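Beta-d-glucoside glucohydrolase (Hypocrea jecorina, PDB 3ZZ1) probably hydrolyses terminal, non-reducing beta-D-glucosyl residues to release beta-D-glucose, a step in the breakdown of cellulose. Local coordinates at residues L117-Q122 / Y539-V544. Residues are numbered along the deposited sequence; the frame is centred on the assembly and turned at random.
Sequences LGKTPQ and YNTRIV
P121 sets its CG over the middle of one face of the Y539 ring, 3.6 Å from the ring centroid and only 6° off the normal, a CH-pi contact, while CD rests above CG and CD1 of the ring. Y539 OH hydrogen-bonds to backbone O of T531 and N of A533. With an alanine in place of Y539, P121 CG loses the ring beneath it, which would probably open a gap beside the proline and leave T531 O and A533 N without their hydroxyl partner. The R542 guanidinium turns back on its own segment: NH1 hydrogen-bonds to Y539 O at 2.6 Å and T541 O at 3.3 Å, each oxygen lying in the guanidinium plane although NH1 stands above both carbonyl planes. Beside the proline, toward K119, the two threonine hydroxyls meet, T120 OG1 to T541 OG1 at 3.1 Å, in a hydrogen bond that either could donate. T541 OG1 sits between its backbone N and carbonyl carbon (chi1 55°), which also brings it 3.0 Å from K119 O. T541 CG2 lies 4.0 Å from K119 CD; the lysine runs on, extended, to salt bridges with D549 and E553. Farther along, I543 CG1 packs on Q122 CB at 3.8 Å. Two waters bridge the segments, one joining K119 O to N540 OD1, the other Q122 OE1 to T541 O. This contact joins a loop between strand 108-109 and helix 134-150, in the N-terminal, TIM-barrel-clan family 3 domain, to one between helix 510-518 and strand 548-549, in the C-terminal domain, with Y185 of helix 178-194 packed against K119.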
loop_
_atom_site.group_PDB
_atom_site.type_symbol
_atom_site.label_atom_id
_atom_site.label_comp_id
_atom_site.label_asym_id
_atom_site.label_seq_id
_atom_site.Cartn_x
_atom_site.Cartn_y
_atom_site.Cartn_z
ATOM N N LEU A 117 6.584 3.635 3.320
ATOM C CA LEU A 117 6.953 2.564 2.411
ATOM C C LEU A 117 7.012 1.264 3.208
ATOM O O LEU A 117 6.494 0.233 2.769
ATOM C CB LEU A 117 8.287 2.862 1.721
ATOM C CG LEU A 117 8.771 1.908 0.624
ATOM C CD1 LEU A 117 7.729 1.710 -0.480
ATOM C CD2 LEU A 117 10.084 2.424 0.048
ATOM N N GLY A 118 7.627 1.328 4.388
ATOM C CA GLY A 118 7.598 0.213 5.330
ATOM C C GLY A 118 8.938 -0.445 5.586
ATOM O O GLY A 118 9.063 -1.662 5.468
ATOM N N LYS A 119 9.936 0.355 5.955
ATOM C CA LYS A 119 11.290 -0.158 6.213
ATOM C C LYS A 119 11.399 -1.057 7.455
ATOM O O LYS A 119 12.312 -1.877 7.556
ATOM C CB LYS A 119 12.285 1.000 6.325
ATOM C CG LYS A 119 12.093 1.869 7.556
ATOM C CD LYS A 119 13.183 2.905 7.660
ATOM C CE LYS A 119 13.151 3.606 9.004
ATOM N NZ LYS A 119 14.203 4.646 9.030
ATOM N N THR A 120 10.475 -0.883 8.398
ATOM C CA THR A 120 10.486 -1.610 9.663
ATOM C C THR A 120 9.244 -2.496 9.747
ATOM O O THR A 120 8.121 -1.988 9.694
ATOM C CB THR A 120 10.476 -0.633 10.856
ATOM O OG1 THR A 120 11.451 0.397 10.646
ATOM C CG2 THR A 120 10.764 -1.364 12.170
ATOM N N PRO A 121 9.438 -3.824 9.888
ATOM C CA PRO A 121 8.301 -4.749 9.941
ATOM C C PRO A 121 7.289 -4.430 11.049
ATOM O O PRO A 121 6.099 -4.700 10.879
ATOM C CB PRO A 121 8.959 -6.120 10.169
ATOM C CG PRO A 121 10.362 -5.824 10.607
ATOM C CD PRO A 121 10.724 -4.541 9.930
ATOM N N GLN A 122 7.759 -3.849 12.156
ATOM C CA GLN A 122 6.883 -3.480 13.281
ATOM C C GLN A 122 5.983 -2.277 13.000
ATOM O O GLN A 122 5.031 -2.037 13.745
ATOM C CB GLN A 122 7.686 -3.237 14.572
ATOM C CG GLN A 122 8.305 -4.492 15.187
ATOM C CD GLN A 122 9.704 -4.786 14.661
ATOM O OE1 GLN A 122 10.102 -4.293 13.604
ATOM N NE2 GLN A 122 10.459 -5.591 15.404
ATOM N N TYR A 539 16.678 -7.844 10.820
ATOM C CA TYR A 539 16.219 -6.551 10.317
ATOM C C TYR A 539 17.145 -5.441 10.800
ATOM O O TYR A 539 17.600 -5.460 11.944
ATOM C CB TYR A 539 14.773 -6.283 10.744
ATOM C CG TYR A 539 13.800 -7.321 10.224
ATOM C CD1 TYR A 539 13.402 -7.327 8.886
ATOM C CD2 TYR A 539 13.287 -8.303 11.070
ATOM C CE1 TYR A 539 12.508 -8.290 8.404
ATOM C CE2 TYR A 539 12.393 -9.266 10.598
ATOM C CZ TYR A 539 12.009 -9.255 9.270
ATOM O OH TYR A 539 11.129 -10.208 8.818
ATOM N N ASN A 540 17.425 -4.483 9.923
ATOM C CA ASN A 540 18.387 -3.427 10.229
ATOM C C ASN A 540 17.778 -2.118 10.741
ATOM O O ASN A 540 18.496 -1.137 10.952
ATOM C CB ASN A 540 19.332 -3.180 9.040
ATOM C CG ASN A 540 18.623 -2.592 7.820
ATOM O OD1 ASN A 540 17.410 -2.738 7.646
ATOM N ND2 ASN A 540 19.394 -1.932 6.962
ATOM N N THR A 541 16.461 -2.104 10.937
ATOM C CA THR A 541 15.780 -0.944 11.528
ATOM C C THR A 541 14.865 -1.347 12.680
ATOM O O THR A 541 14.409 -2.490 12.752
ATOM C CB THR A 541 14.950 -0.137 10.488
ATOM O OG1 THR A 541 14.031 -1.004 9.819
ATOM C CG2 THR A 541 15.847 0.528 9.461
ATOM N N ARG A 542 14.605 -0.396 13.574
ATOM C CA ARG A 542 13.709 -0.597 14.712
ATOM C C ARG A 542 12.811 0.618 14.856
ATOM O O ARG A 542 13.134 1.693 14.342
ATOM C CB ARG A 542 14.503 -0.767 16.016
ATOM C CG ARG A 542 15.598 -1.831 16.008
ATOM C CD ARG A 542 15.042 -3.234 16.160
ATOM N NE ARG A 542 16.111 -4.210 16.369
ATOM C CZ ARG A 542 16.770 -4.833 15.394
ATOM N NH1 ARG A 542 16.476 -4.590 14.124
ATOM N NH2 ARG A 542 17.727 -5.703 15.688
ATOM N N ILE A 543 11.694 0.451 15.564
ATOM C CA ILE A 543 10.877 1.589 15.988
ATOM C C ILE A 543 11.720 2.465 16.935
ATOM O O ILE A 543 12.163 2.008 17.989
ATOM C CB ILE A 543 9.559 1.133 16.689
ATOM C CG1 ILE A 543 8.699 0.250 15.764
ATOM C CG2 ILE A 543 8.775 2.327 17.225
ATOM C CD1 ILE A 543 8.288 0.879 14.433
ATOM N N VAL A 544 11.943 3.716 16.539
ATOM C CA VAL A 544 12.813 4.630 17.287
ATOM C C VAL A 544 12.064 5.298 18.447
ATOM O O VAL A 544 10.955 5.810 18.267
ATOM C CB VAL A 544 13.441 5.702 16.353
ATOM C CG1 VAL A 544 14.366 6.636 17.128
ATOM C CG2 VAL A 544 14.199 5.033 15.207
HETATM O O HOH W 1 14.853 -1.870 6.729
HETATM O O HOH W 2 12.699 -4.633 12.959
#